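Local coordinates for protein dITP/XTP pyrophosphatase (Mycobacteroides abscessus, PDB 6WWD) that probably hydrolyses, with magnesium, non-canonical purine nucleoside triphosphates such as XTP, dITP and ITP to monophosphates and diphosphate, clearing them from the nucleotide pool, at residues R117-V122 with G143-I148; G139-S144 with P159-R164; V77-W82 with A107-I112; A47-N52 with A70-L75; A6-K11 with S32-P37. All blocks are in the same frame, centred on the assembly; numbering follows the deposited sequence.

How the contacts relate
From the N terminus, contact 5 first closes the helix 10-22 and strand 29-31 excursion, joining the loop after strand 2-5 to the turn after strand 29-31. Contact 4 closes the helix 49-64 excursion, laying the start of that helix on strand 67-77. Contact 3 begins where that strand ends and spans helix 98-108. These three lie in series and close before contact 1 opens. Contacts 1 and 2 overlap at Gly143 and Ser144 and cross along the chain; strand 134-145 has strands 118-128 and 161-163 as its antiparallel neighbours. Contacts 1 and 3 touch through Arg117 and Leu109, whereas contact 5 lies on the opposite side of the chain's centre, about 32 Å from contact 1 between centres.

Contact 1. Residues R117-V122 with G143-I148; sequences RGAAFV and GSIARI
Arg117 and Ile145 hold each other through backbone and side chain. Ile145 N donates to Arg117 O at 2.9 Å, and Arg117 NE returns a nearly straight bond (170°) to Ile145 O at 2.8 Å, the oxygen lying in the guanidinium plane. The bend at chi3 (71°) sets the guanidinium alongside the 145-146 backbone, where NH2 also reaches Ala146 O at 2.9 Å, from above that carbonyl plane and at a more bent angle of 138°. NH1 is satisfied by Leu109 O and Ile112 O, so every nitrogen of this buried guanidinium has a carbonyl partner. Next to it lies the open end of the beta hairpin formed by strands 118-128 and 134-145, where Ala119 and Gly143 form an antiparallel hydrogen-bonded pair. Ala119 N donates to Gly143 O at 3.0 Å, and Gly143 N to Ala119 O at 2.8 Å; Gly143 O also accepts from Arg164 NH2. Ala119 CB rests on Ile145 CD1 at 3.5 Å. Arg147 CG lies over one face of the Arg117 guanidinium, the two side chains crossing at about a right angle. The two NH1 atoms are 3.6 Å apart, a like-charge approach probably eased by the Arg147 NE salt bridge to Asp114.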
# COMPACT_ATOMS: atom_id res chain seq x y z
N ARG D 117 5.17 -14.74 -9.32
CA ARG D 117 4.30 -14.35 -10.41
C ARG D 117 2.84 -14.21 -9.99
O ARG D 117 1.96 -14.27 -10.84
CB ARG D 117 4.44 -15.34 -11.57
CG ARG D 117 5.87 -15.47 -12.11
CD ARG D 117 5.96 -16.45 -13.28
NE ARG D 117 5.33 -15.87 -14.47
CZ ARG D 117 5.92 -15.02 -15.31
NH1 ARG D 117 7.18 -14.64 -15.13
NH2 ARG D 117 5.23 -14.55 -16.34
N GLY D 118 2.57 -14.01 -8.69
CA GLY D 118 1.20 -13.96 -8.21
C GLY D 118 0.41 -12.80 -8.81
O GLY D 118 0.94 -11.73 -9.08
N ALA D 119 -0.90 -13.03 -8.97
CA ALA D 119 -1.81 -12.06 -9.56
C ALA D 119 -3.25 -12.42 -9.18
O ALA D 119 -3.52 -13.51 -8.68
CB ALA D 119 -1.66 -12.02 -11.09
N ALA D 120 -4.17 -11.52 -9.51
CA ALA D 120 -5.60 -11.75 -9.31
C ALA D 120 -6.41 -10.99 -10.35
O ALA D 120 -6.08 -9.86 -10.71
CB ALA D 120 -6.05 -11.31 -7.91
N PHE D 121 -7.48 -11.62 -10.84
CA PHE D 121 -8.54 -10.87 -11.51
C PHE D 121 -9.41 -10.23 -10.43
O PHE D 121 -9.81 -10.90 -9.47
CB PHE D 121 -9.37 -11.76 -12.41
CG PHE D 121 -8.82 -11.94 -13.81
CD1 PHE D 121 -8.38 -10.85 -14.56
CD2 PHE D 121 -8.78 -13.20 -14.40
CE1 PHE D 121 -7.89 -11.04 -15.86
CE2 PHE D 121 -8.29 -13.40 -15.69
CZ PHE D 121 -7.85 -12.32 -16.42
N VAL D 122 -9.68 -8.94 -10.56
CA VAL D 122 -10.41 -8.18 -9.55
C VAL D 122 -11.61 -7.54 -10.22
O VAL D 122 -11.51 -7.01 -11.33
CB VAL D 122 -9.55 -7.09 -8.89
CG1 VAL D 122 -10.34 -6.37 -7.81
CG2 VAL D 122 -8.28 -7.67 -8.32
N GLY D 143 -4.57 -16.07 -8.50
CA GLY D 143 -3.83 -16.92 -9.41
C GLY D 143 -2.41 -16.43 -9.62
O GLY D 143 -1.76 -15.93 -8.68
N SER D 144 -1.90 -16.60 -10.83
CA SER D 144 -0.56 -16.15 -11.17
C SER D 144 -0.49 -15.97 -12.69
O SER D 144 -1.40 -16.38 -13.43
CB SER D 144 0.51 -17.13 -10.67
OG SER D 144 0.31 -18.41 -11.21
N ILE D 145 0.59 -15.36 -13.15
CA ILE D 145 0.76 -15.10 -14.57
C ILE D 145 1.56 -16.24 -15.20
O ILE D 145 2.65 -16.59 -14.72
CB ILE D 145 1.45 -13.75 -14.81
CG1 ILE D 145 0.66 -12.62 -14.12
CG2 ILE D 145 1.62 -13.49 -16.31
CD1 ILE D 145 -0.82 -12.57 -14.48
N ALA D 146 1.03 -16.80 -16.28
CA ALA D 146 1.76 -17.82 -17.03
C ALA D 146 3.00 -17.24 -17.69
O ALA D 146 3.17 -16.02 -17.83
CB ALA D 146 0.85 -18.45 -18.10
N ARG D 147 3.86 -18.14 -18.16
CA ARG D 147 5.04 -17.74 -18.90
C ARG D 147 4.79 -17.70 -20.40
O ARG D 147 5.47 -16.96 -21.11
CB ARG D 147 6.19 -18.70 -18.60
CG ARG D 147 6.55 -18.67 -17.16
CD ARG D 147 7.89 -19.28 -16.89
NE ARG D 147 8.19 -19.20 -15.47
CZ ARG D 147 8.94 -18.26 -14.91
NH1 ARG D 147 9.50 -17.32 -15.66
NH2 ARG D 147 9.14 -18.27 -13.61
N ILE D 148 3.85 -18.51 -20.89
CA ILE D 148 3.42 -18.45 -22.29
C ILE D 148 1.91 -18.61 -22.35
O ILE D 148 1.31 -19.37 -21.57
CB ILE D 148 4.11 -19.54 -23.15
CG1 ILE D 148 3.79 -20.94 -22.63
CG2 ILE D 148 5.62 -19.32 -23.22
CD1 ILE D 148 4.33 -22.02 -23.48

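Contact 2. Residues G139-S144 with P159-R164; sequences GRWKGS and PIFVPR
Trp141 presents one ring face to Phe161 CE2, which lies 3.9 Å from Trp141 CE3 and is displaced toward the indole rim. The two rings are oblique, with planes 56° apart, and Phe161 also puts its edge to the backbone, CZ lying 3.2 Å from Trp141 O. A chi1 of -172° sets Trp141 CG opposite the backbone N and carries the indole across strand 161-163, where its benzo part meets the Pro163 ring, CZ2 to CG at 3.5 Å. Arg164 and Lys142 run side by side in the same direction. The guanidinium lies with its face centred over Lys142 CB, while NH2 bonds in plane to a lone pair of Gly143 O at 3.0 Å. Arg164 NH1 finds its counter-charge in Glu134 of the second subunit. Between the backbones, Val162 N donates to Ser144 O at 2.7 Å and Ser144 N to Val162 O at 2.8 Å, and Arg164 N closes on Lys142 O at 2.9 Å. A water joins Ser144 OG to Val162 O. These bonds make strand 161-163 an antiparallel neighbour of strand 134-145, whose residues Gly139 to Trp141 continue the sheet into the second subunit, an arrangement consistent with the dimer.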
# COMPACT_ATOMS: atom_id res chain seq x y z
N GLY D 139 -14.38 -8.39 -5.58
CA GLY D 139 -14.02 -9.80 -5.57
C GLY D 139 -12.67 -9.97 -6.24
O GLY D 139 -12.36 -9.29 -7.22
N ARG D 140 -11.87 -10.90 -5.70
CA ARG D 140 -10.54 -11.22 -6.23
C ARG D 140 -10.44 -12.72 -6.47
O ARG D 140 -10.67 -13.51 -5.54
CB ARG D 140 -9.42 -10.82 -5.26
CG ARG D 140 -9.34 -9.35 -5.06
CD ARG D 140 -8.06 -8.89 -4.35
NE ARG D 140 -8.14 -7.44 -4.30
CZ ARG D 140 -7.29 -6.61 -4.88
NH1 ARG D 140 -6.21 -7.07 -5.52
NH2 ARG D 140 -7.51 -5.30 -4.77
N TRP D 141 -10.09 -13.10 -7.69
CA TRP D 141 -9.86 -14.50 -8.06
C TRP D 141 -8.35 -14.70 -8.10
O TRP D 141 -7.68 -14.21 -9.01
CB TRP D 141 -10.49 -14.78 -9.42
CG TRP D 141 -10.51 -16.22 -9.91
CD1 TRP D 141 -10.38 -17.35 -9.17
CD2 TRP D 141 -10.70 -16.65 -11.27
NE1 TRP D 141 -10.45 -18.46 -9.99
CE2 TRP D 141 -10.66 -18.06 -11.28
CE3 TRP D 141 -10.87 -15.98 -12.49
CZ2 TRP D 141 -10.80 -18.81 -12.45
CZ3 TRP D 141 -11.02 -16.73 -13.66
CH2 TRP D 141 -10.98 -18.12 -13.63
N LYS D 142 -7.81 -15.43 -7.13
CA LYS D 142 -6.36 -15.50 -6.98
C LYS D 142 -5.74 -16.45 -7.99
O LYS D 142 -6.31 -17.51 -8.31
CB LYS D 142 -5.98 -15.93 -5.56
CG LYS D 142 -6.54 -15.00 -4.46
CD LYS D 142 -6.00 -13.58 -4.66
CE LYS D 142 -5.66 -12.88 -3.35
NZ LYS D 142 -4.19 -12.87 -3.13
N GLY D 143 -4.57 -16.07 -8.50
CA GLY D 143 -3.83 -16.92 -9.41
C GLY D 143 -2.41 -16.43 -9.62
O GLY D 143 -1.76 -15.93 -8.68
N SER D 144 -1.90 -16.60 -10.83
CA SER D 144 -0.56 -16.15 -11.17
C SER D 144 -0.49 -15.97 -12.69
O SER D 144 -1.40 -16.38 -13.43
CB SER D 144 0.51 -17.13 -10.67
OG SER D 144 0.31 -18.41 -11.21
N PRO D 159 -5.61 -15.88 -21.50
CA PRO D 159 -4.58 -16.84 -21.93
C PRO D 159 -3.32 -16.84 -21.07
O PRO D 159 -2.54 -17.79 -21.18
CB PRO D 159 -4.26 -16.41 -23.38
CG PRO D 159 -5.45 -15.67 -23.81
CD PRO D 159 -5.97 -14.97 -22.61
N ILE D 160 -3.08 -15.84 -20.22
CA ILE D 160 -1.87 -15.83 -19.39
C ILE D 160 -2.19 -15.80 -17.91
O ILE D 160 -1.29 -15.62 -17.10
CB ILE D 160 -0.93 -14.66 -19.75
CG1 ILE D 160 -1.66 -13.32 -19.54
CG2 ILE D 160 -0.31 -14.83 -21.14
CD1 ILE D 160 -0.72 -12.14 -19.62
N PHE D 161 -3.46 -15.94 -17.53
CA PHE D 161 -3.83 -15.96 -16.12
C PHE D 161 -4.03 -17.41 -15.68
O PHE D 161 -4.92 -18.09 -16.21
CB PHE D 161 -5.10 -15.15 -15.86
CG PHE D 161 -5.52 -15.13 -14.42
CD1 PHE D 161 -4.81 -14.37 -13.49
CD2 PHE D 161 -6.59 -15.89 -13.97
CE1 PHE D 161 -5.19 -14.36 -12.14
CE2 PHE D 161 -6.98 -15.88 -12.62
CZ PHE D 161 -6.27 -15.11 -11.71
N VAL D 162 -3.23 -17.86 -14.73
CA VAL D 162 -3.32 -19.22 -14.19
C VAL D 162 -4.05 -19.14 -12.86
O VAL D 162 -3.48 -18.64 -11.87
CB VAL D 162 -1.94 -19.87 -14.02
CG1 VAL D 162 -2.10 -21.27 -13.46
CG2 VAL D 162 -1.17 -19.91 -15.36
N PRO D 163 -5.31 -19.57 -12.77
CA PRO D 163 -6.00 -19.61 -11.48
C PRO D 163 -5.30 -20.52 -10.48
O PRO D 163 -4.89 -21.64 -10.80
CB PRO D 163 -7.38 -20.18 -11.85
CG PRO D 163 -7.54 -19.87 -13.27
CD PRO D 163 -6.17 -20.03 -13.87
N ARG D 164 -5.21 -20.06 -9.24
CA ARG D 164 -4.67 -20.90 -8.19
C ARG D 164 -5.50 -22.18 -8.08
O ARG D 164 -6.72 -22.17 -8.28
CB ARG D 164 -4.65 -20.14 -6.86
CG ARG D 164 -3.37 -20.35 -6.07
CD ARG D 164 -3.13 -19.25 -5.06
NE ARG D 164 -2.55 -18.06 -5.68
CZ ARG D 164 -2.41 -16.89 -5.06
NH1 ARG D 164 -2.82 -16.78 -3.79
NH2 ARG D 164 -1.90 -15.83 -5.69
O HOH W 1 -7.99 -19.58 -7.56
O HOH W 2 -2.41 -12.60 -5.77
O HOH W 3 -0.35 -18.62 -7.29
O HOH W 4 -1.71 -19.85 -10.21

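Contact 3. Residues V77-W82 with A107-I112; sequences VDALNW and AQLSDI
The turn that follows strand 67-77 packs here against the C-terminal end of helix 98-108, in a small buried apolar contact without a hydrogen bond between the two segments. Leu109, the first residue to leave the helical conformation, supplies most of it. Its two methyls divide the work: CD1 meets Val77 CG1 at 4.0 Å, while CD2 touches both Ala79 CB, also at 4.0 Å, and Leu80 CD2 at 3.8 Å. In Leu109, CG lies opposite the carbonyl carbon (chi1 -56°) and the branch is carried on toward the turn, although the first bond of the side chain does not point there. The other methyl of Leu80, CD1, stands 3.7 Å from Gln108 OE1 as the two side chains cross at about a right angle. The amide of Gln108 is engaged elsewhere: OE1 accepts from Trp91 NE1 of the same chain, and NE2 donates to Trp91 O of the third subunit. Each partner is folded on itself. Val77 O takes both Leu80 N (3.0 Å) and Trp82 N (2.8 Å), which approach from opposite faces of its carbonyl plane, and Ile112 N closes a type I beta turn on Leu109 O at 2.9 Å. The chain of 107-112 then leads on to strand 118-128, whose Gly118 pairs by backbone with Asp78, while the third subunit covers part of the contact through Thr45 and Leu87.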
# COMPACT_ATOMS: atom_id res chain seq x y z
N VAL D 77 -1.22 -7.52 -10.48
CA VAL D 77 -0.04 -8.37 -10.49
C VAL D 77 0.88 -7.93 -9.34
O VAL D 77 1.30 -6.76 -9.29
CB VAL D 77 0.70 -8.31 -11.84
CG1 VAL D 77 1.92 -9.21 -11.83
CG2 VAL D 77 -0.24 -8.64 -13.00
N ASP D 78 1.18 -8.86 -8.43
CA ASP D 78 2.03 -8.54 -7.28
C ASP D 78 3.33 -7.86 -7.71
O ASP D 78 3.72 -6.82 -7.16
CB ASP D 78 2.33 -9.81 -6.49
CG ASP D 78 1.07 -10.49 -5.95
OD1 ASP D 78 -0.05 -10.09 -6.34
OD2 ASP D 78 1.19 -11.43 -5.14
N ALA D 79 4.01 -8.44 -8.69
CA ALA D 79 5.32 -7.94 -9.11
C ALA D 79 5.25 -6.54 -9.71
O ALA D 79 6.30 -5.88 -9.84
CB ALA D 79 5.94 -8.90 -10.14
N LEU D 80 4.07 -6.07 -10.11
CA LEU D 80 3.87 -4.72 -10.63
C LEU D 80 3.17 -3.82 -9.62
O LEU D 80 2.49 -2.85 -10.00
CB LEU D 80 3.08 -4.75 -11.94
CG LEU D 80 3.59 -5.60 -13.12
CD1 LEU D 80 2.69 -5.43 -14.36
CD2 LEU D 80 5.06 -5.35 -13.49
N ASN D 81 3.34 -4.13 -8.33
CA ASN D 81 2.69 -3.39 -7.25
C ASN D 81 1.18 -3.26 -7.49
O ASN D 81 0.58 -2.22 -7.23
CB ASN D 81 3.31 -2.01 -7.04
CG ASN D 81 3.21 -1.55 -5.60
OD1 ASN D 81 3.31 -2.35 -4.68
ND2 ASN D 81 3.01 -0.25 -5.40
N TRP D 82 0.60 -4.34 -7.99
CA TRP D 82 -0.83 -4.53 -8.21
C TRP D 82 -1.37 -3.74 -9.39
O TRP D 82 -2.58 -3.70 -9.60
CB TRP D 82 -1.62 -4.27 -6.91
CG TRP D 82 -1.34 -5.45 -6.00
CD1 TRP D 82 -1.90 -6.69 -6.09
CD2 TRP D 82 -0.36 -5.53 -4.96
NE1 TRP D 82 -1.37 -7.53 -5.14
CE2 TRP D 82 -0.42 -6.84 -4.43
CE3 TRP D 82 0.52 -4.61 -4.39
CZ2 TRP D 82 0.38 -7.26 -3.38
CZ3 TRP D 82 1.34 -5.03 -3.35
CH2 TRP D 82 1.26 -6.34 -2.85
N ALA D 107 6.36 -9.81 -21.27
CA ALA D 107 7.72 -9.32 -21.46
C ALA D 107 8.21 -8.61 -20.21
O ALA D 107 9.38 -8.75 -19.83
CB ALA D 107 7.79 -8.39 -22.66
N GLN D 108 7.33 -7.83 -19.56
CA GLN D 108 7.73 -7.15 -18.33
C GLN D 108 8.14 -8.15 -17.26
O GLN D 108 9.11 -7.92 -16.52
CB GLN D 108 6.59 -6.25 -17.81
CG GLN D 108 6.35 -4.97 -18.63
CD GLN D 108 5.18 -4.16 -18.12
OE1 GLN D 108 4.16 -4.72 -17.73
NE2 GLN D 108 5.31 -2.85 -18.12
N LEU D 109 7.46 -9.30 -17.20
CA LEU D 109 7.68 -10.30 -16.18
C LEU D 109 8.60 -11.45 -16.62
O LEU D 109 8.73 -12.43 -15.89
CB LEU D 109 6.32 -10.86 -15.74
CG LEU D 109 5.23 -9.91 -15.25
CD1 LEU D 109 4.01 -10.74 -14.84
CD2 LEU D 109 5.68 -9.05 -14.08
N SER D 110 9.29 -11.31 -17.75
CA SER D 110 9.87 -12.50 -18.39
C SER D 110 10.91 -13.20 -17.53
O SER D 110 11.18 -14.38 -17.75
CB SER D 110 10.49 -12.13 -19.73
OG SER D 110 11.64 -11.35 -19.53
N ASP D 111 11.49 -12.52 -16.55
CA ASP D 111 12.52 -13.17 -15.75
C ASP D 111 12.08 -13.47 -14.32
O ASP D 111 12.91 -13.88 -13.50
CB ASP D 111 13.79 -12.31 -15.78
CG ASP D 111 14.35 -12.18 -17.19
OD1 ASP D 111 14.51 -13.23 -17.85
OD2 ASP D 111 14.64 -11.04 -17.64
N ILE D 112 10.80 -13.32 -14.02
CA ILE D 112 10.30 -13.43 -12.65
C ILE D 112 9.98 -14.90 -12.37
O ILE D 112 9.21 -15.51 -13.13
CB ILE D 112 9.07 -12.56 -12.43
CG1 ILE D 112 9.37 -11.10 -12.81
CG2 ILE D 112 8.61 -12.65 -10.99
CD1 ILE D 112 10.77 -10.62 -12.35

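Contact 4. Residues A47-N52 with A70-L75; sequences ASFEDN and ADDSGL
Phe49 and Asp72 make the close part of this contact, where the first turn of helix 49-64 lies over strand 67-77. The phenyl ring turns its edge to the carboxylate, CD1 standing 3.3 Å from Asp72 OD2, with the two planes 52° apart. Farther along the ring, CE1 comes to 3.4 Å from both Ser73 C and Gly74 N, and CZ lies 3.7 Å from Gly74 CA. Gly74 lacks a side chain exactly where a CB would run into Phe49 CE1, and the ring can therefore lie close to the strand backbone. On the other side of the carboxylate, Asn52 contributes only its CB, 3.6 Å from Asp72 OD1. Its amide leads away: ND2 donates to Ser48 O at 3.0 Å, almost straight (168°), and also to Thr45 O; Asn52 N reaches Ser48 O from the opposite face of its carbonyl plane. Ser48 is also the N-cap, its OG accepting from Asp51 N.

The solvent side begins at Ser73, which is exposed, points away from the helix and adds little to the contact; its OG bonds to Ser123 OG. Asp72 is the predicted proton acceptor and magnesium ligand, and Ser73 a predicted substrate-binding residue, so the packing borders the probable active site; Lys56 forms a salt bridge to Asp72 OD1. Strand 118-128 lies beside strand 67-77 in the sheet, its Val122 and Ala124 also packing on Phe49, while Leu75 reaches Phe121 and Tyr157.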
# COMPACT_ATOMS: atom_id res chain seq x y z
N ALA D 47 -4.10 1.57 -8.82
CA ALA D 47 -4.38 0.16 -8.63
C ALA D 47 -5.73 -0.10 -7.98
O ALA D 47 -6.16 -1.26 -7.93
CB ALA D 47 -3.28 -0.48 -7.76
N SER D 48 -6.44 0.92 -7.49
CA SER D 48 -7.62 0.66 -6.68
C SER D 48 -8.88 0.60 -7.54
O SER D 48 -9.44 1.63 -7.92
CB SER D 48 -7.80 1.71 -5.59
OG SER D 48 -9.01 1.43 -4.89
N PHE D 49 -9.34 -0.61 -7.82
CA PHE D 49 -10.64 -0.78 -8.47
C PHE D 49 -11.77 -0.25 -7.60
O PHE D 49 -12.75 0.32 -8.11
CB PHE D 49 -10.87 -2.26 -8.80
CG PHE D 49 -9.80 -2.84 -9.64
CD1 PHE D 49 -9.79 -2.64 -11.02
CD2 PHE D 49 -8.76 -3.56 -9.06
CE1 PHE D 49 -8.76 -3.15 -11.81
CE2 PHE D 49 -7.75 -4.09 -9.84
CZ PHE D 49 -7.76 -3.89 -11.23
N GLU D 50 -11.65 -0.42 -6.28
CA GLU D 50 -12.67 0.08 -5.37
C GLU D 50 -12.78 1.60 -5.43
O GLU D 50 -13.88 2.13 -5.61
CB GLU D 50 -12.36 -0.37 -3.94
CG GLU D 50 -12.53 -1.85 -3.73
CD GLU D 50 -12.37 -2.24 -2.27
OE1 GLU D 50 -12.13 -1.36 -1.44
OE2 GLU D 50 -12.47 -3.45 -1.97
N ASP D 51 -11.65 2.31 -5.28
CA ASP D 51 -11.71 3.78 -5.30
C ASP D 51 -12.29 4.26 -6.62
O ASP D 51 -13.07 5.22 -6.65
CB ASP D 51 -10.32 4.41 -5.11
CG ASP D 51 -9.77 4.23 -3.72
OD1 ASP D 51 -10.53 3.89 -2.77
OD2 ASP D 51 -8.54 4.43 -3.59
N ASN D 52 -11.89 3.62 -7.72
CA ASN D 52 -12.32 4.10 -9.01
C ASN D 52 -13.78 3.78 -9.27
O ASN D 52 -14.48 4.58 -9.90
CB ASN D 52 -11.41 3.53 -10.10
CG ASN D 52 -10.16 4.39 -10.30
OD1 ASN D 52 -10.21 5.40 -10.98
ND2 ASN D 52 -9.05 3.99 -9.67
N ALA D 70 -21.72 1.58 -10.16
CA ALA D 70 -20.63 1.61 -11.13
C ALA D 70 -19.73 0.41 -10.89
O ALA D 70 -19.65 -0.10 -9.77
CB ALA D 70 -19.81 2.89 -11.03
N ASP D 71 -19.05 -0.04 -11.94
CA ASP D 71 -18.14 -1.17 -11.77
C ASP D 71 -16.76 -0.83 -12.31
O ASP D 71 -16.55 0.20 -12.97
CB ASP D 71 -18.73 -2.43 -12.39
CG ASP D 71 -19.24 -2.21 -13.78
OD1 ASP D 71 -18.50 -1.60 -14.59
OD2 ASP D 71 -20.40 -2.60 -14.04
N ASP D 72 -15.80 -1.67 -11.95
CA ASP D 72 -14.40 -1.45 -12.31
C ASP D 72 -13.65 -2.76 -12.13
O ASP D 72 -13.62 -3.29 -11.02
CB ASP D 72 -13.80 -0.36 -11.43
CG ASP D 72 -12.69 0.38 -12.13
OD1 ASP D 72 -12.94 1.49 -12.64
OD2 ASP D 72 -11.59 -0.17 -12.22
N SER D 73 -13.06 -3.28 -13.21
CA SER D 73 -12.47 -4.61 -13.21
C SER D 73 -11.11 -4.55 -13.89
O SER D 73 -10.81 -3.62 -14.64
CB SER D 73 -13.35 -5.63 -13.94
OG SER D 73 -14.64 -5.62 -13.38
N GLY D 74 -10.29 -5.56 -13.61
CA GLY D 74 -9.00 -5.64 -14.27
C GLY D 74 -8.10 -6.67 -13.60
O GLY D 74 -8.58 -7.57 -12.91
N LEU D 75 -6.79 -6.52 -13.84
CA LEU D 75 -5.79 -7.48 -13.39
C LEU D 75 -4.83 -6.80 -12.43
O LEU D 75 -4.34 -5.70 -12.69
CB LEU D 75 -5.05 -8.06 -14.59
CG LEU D 75 -3.95 -9.10 -14.36
CD1 LEU D 75 -4.55 -10.41 -13.83
CD2 LEU D 75 -3.26 -9.35 -15.71

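Contact 5. Residues A6-K11 with S32-P37; sequences ASRNPK and SLTDVP
The loop between strand 2-5 and helix 10-22, predicted to bind the substrate through Ser7 to Lys12, rests here on the turn that follows strand 29-31. Leu33 is the principal side chain of the contact. Its CD1 methyl lies against the loop backbone, 3.4 Å from both Ala6 C and Ser7 N, and 4.0 Å from Arg8 NH1. Arg8, extended from CG to NE, crosses Leu33 at about a right angle; its charge is met by Glu41 in a salt bridge at NH2. The backbones are joined by a single hydrogen bond, Leu33 N to Ser7 O at 3.2 Å, nearly straight (171°) but with the donor tilted from the carbonyl plane. Ser32 CB approaches the same oxygen at 3.3 Å.

Both segments are stiffened from within. Ser7 OG accepts from Asn9 N to form an ST turn, and Asn9, at the N-cap of helix 10-22, takes Lys11 N on OD1. Across from them, Ser32 OG accepts from Thr34 N in a second ST turn, and it also receives the Thr34 hydroxyl proton while giving its own to Asp35 OD2. That oxygen uses its anti lone pair for Ser32 N at 2.6 Å and is met by Ser32 OG from above the carboxylate plane. With one direct hydrogen bond and otherwise van der Waals contact, much of it leucine methyl against backbone, the contact probably shapes each segment less than that segment's own internal bonds do.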
# COMPACT_ATOMS: atom_id res chain seq x y z
N ALA D 6 -23.77 3.12 -14.28
CA ALA D 6 -22.75 3.92 -14.97
C ALA D 6 -22.05 3.07 -16.03
O ALA D 6 -20.85 2.80 -15.99
CB ALA D 6 -21.75 4.51 -13.99
N SER D 7 -22.83 2.67 -17.02
CA SER D 7 -22.34 1.82 -18.09
C SER D 7 -23.09 2.16 -19.37
O SER D 7 -24.23 2.63 -19.33
CB SER D 7 -22.55 0.34 -17.75
OG SER D 7 -22.10 -0.51 -18.79
N ARG D 8 -22.42 1.94 -20.51
CA ARG D 8 -23.08 1.99 -21.81
C ARG D 8 -23.37 0.60 -22.36
O ARG D 8 -23.80 0.47 -23.51
CB ARG D 8 -22.21 2.75 -22.81
CG ARG D 8 -21.92 4.19 -22.42
CD ARG D 8 -20.99 4.84 -23.43
NE ARG D 8 -21.00 6.28 -23.26
CZ ARG D 8 -20.33 6.93 -22.31
NH1 ARG D 8 -19.56 6.26 -21.45
NH2 ARG D 8 -20.41 8.25 -22.22
N ASN D 9 -23.10 -0.45 -21.58
CA ASN D 9 -23.31 -1.83 -22.01
C ASN D 9 -24.68 -2.32 -21.56
O ASN D 9 -24.87 -2.57 -20.35
CB ASN D 9 -22.22 -2.72 -21.45
CG ASN D 9 -22.34 -4.16 -21.91
OD1 ASN D 9 -23.34 -4.56 -22.51
ND2 ASN D 9 -21.30 -4.95 -21.62
N PRO D 10 -25.64 -2.53 -22.46
CA PRO D 10 -26.95 -3.04 -22.02
C PRO D 10 -26.88 -4.40 -21.35
O PRO D 10 -27.70 -4.67 -20.46
CB PRO D 10 -27.77 -3.08 -23.32
CG PRO D 10 -27.11 -2.02 -24.20
CD PRO D 10 -25.64 -2.17 -23.89
N LYS D 11 -25.90 -5.24 -21.69
CA LYS D 11 -25.77 -6.54 -21.04
C LYS D 11 -25.54 -6.41 -19.54
O LYS D 11 -26.01 -7.24 -18.76
CB LYS D 11 -24.64 -7.34 -21.69
CG LYS D 11 -25.09 -8.11 -22.91
CD LYS D 11 -26.17 -9.10 -22.49
CE LYS D 11 -26.96 -9.63 -23.67
NZ LYS D 11 -27.98 -8.67 -24.21
N SER D 32 -29.19 3.77 -18.14
CA SER D 32 -27.77 3.74 -18.47
C SER D 32 -27.26 5.16 -18.72
O SER D 32 -27.99 6.14 -18.66
CB SER D 32 -27.52 2.87 -19.71
OG SER D 32 -27.85 3.60 -20.88
N LEU D 33 -25.96 5.25 -19.02
CA LEU D 33 -25.34 6.53 -19.35
C LEU D 33 -25.91 7.14 -20.63
O LEU D 33 -25.74 8.34 -20.86
CB LEU D 33 -23.83 6.35 -19.44
CG LEU D 33 -23.21 6.10 -18.07
CD1 LEU D 33 -21.73 5.71 -18.17
CD2 LEU D 33 -23.38 7.35 -17.22
N THR D 34 -26.48 6.33 -21.53
CA THR D 34 -27.14 6.85 -22.72
C THR D 34 -28.56 7.36 -22.45
O THR D 34 -29.16 7.98 -23.33
CB THR D 34 -27.16 5.79 -23.84
OG1 THR D 34 -27.98 4.68 -23.45
CG2 THR D 34 -25.76 5.28 -24.13
N ASP D 35 -29.12 7.08 -21.27
CA ASP D 35 -30.44 7.58 -20.88
C ASP D 35 -30.37 8.90 -20.12
O ASP D 35 -31.41 9.45 -19.76
CB ASP D 35 -31.16 6.55 -20.00
CG ASP D 35 -31.29 5.22 -20.69
OD1 ASP D 35 -31.86 5.20 -21.80
OD2 ASP D 35 -30.82 4.19 -20.14
N VAL D 36 -29.18 9.36 -19.78
CA VAL D 36 -29.03 10.64 -19.10
C VAL D 36 -28.06 11.45 -19.95
O VAL D 36 -27.29 10.87 -20.75
CB VAL D 36 -28.58 10.45 -17.64
CG1 VAL D 36 -29.62 9.65 -16.89
CG2 VAL D 36 -27.22 9.74 -17.55
N PRO D 37 -28.11 12.78 -19.87
CA PRO D 37 -27.18 13.60 -20.66
C PRO D 37 -25.73 13.24 -20.41
O PRO D 37 -25.32 12.89 -19.30
CB PRO D 37 -27.51 15.02 -20.20
CG PRO D 37 -28.98 14.94 -19.88
CD PRO D 37 -29.20 13.57 -19.30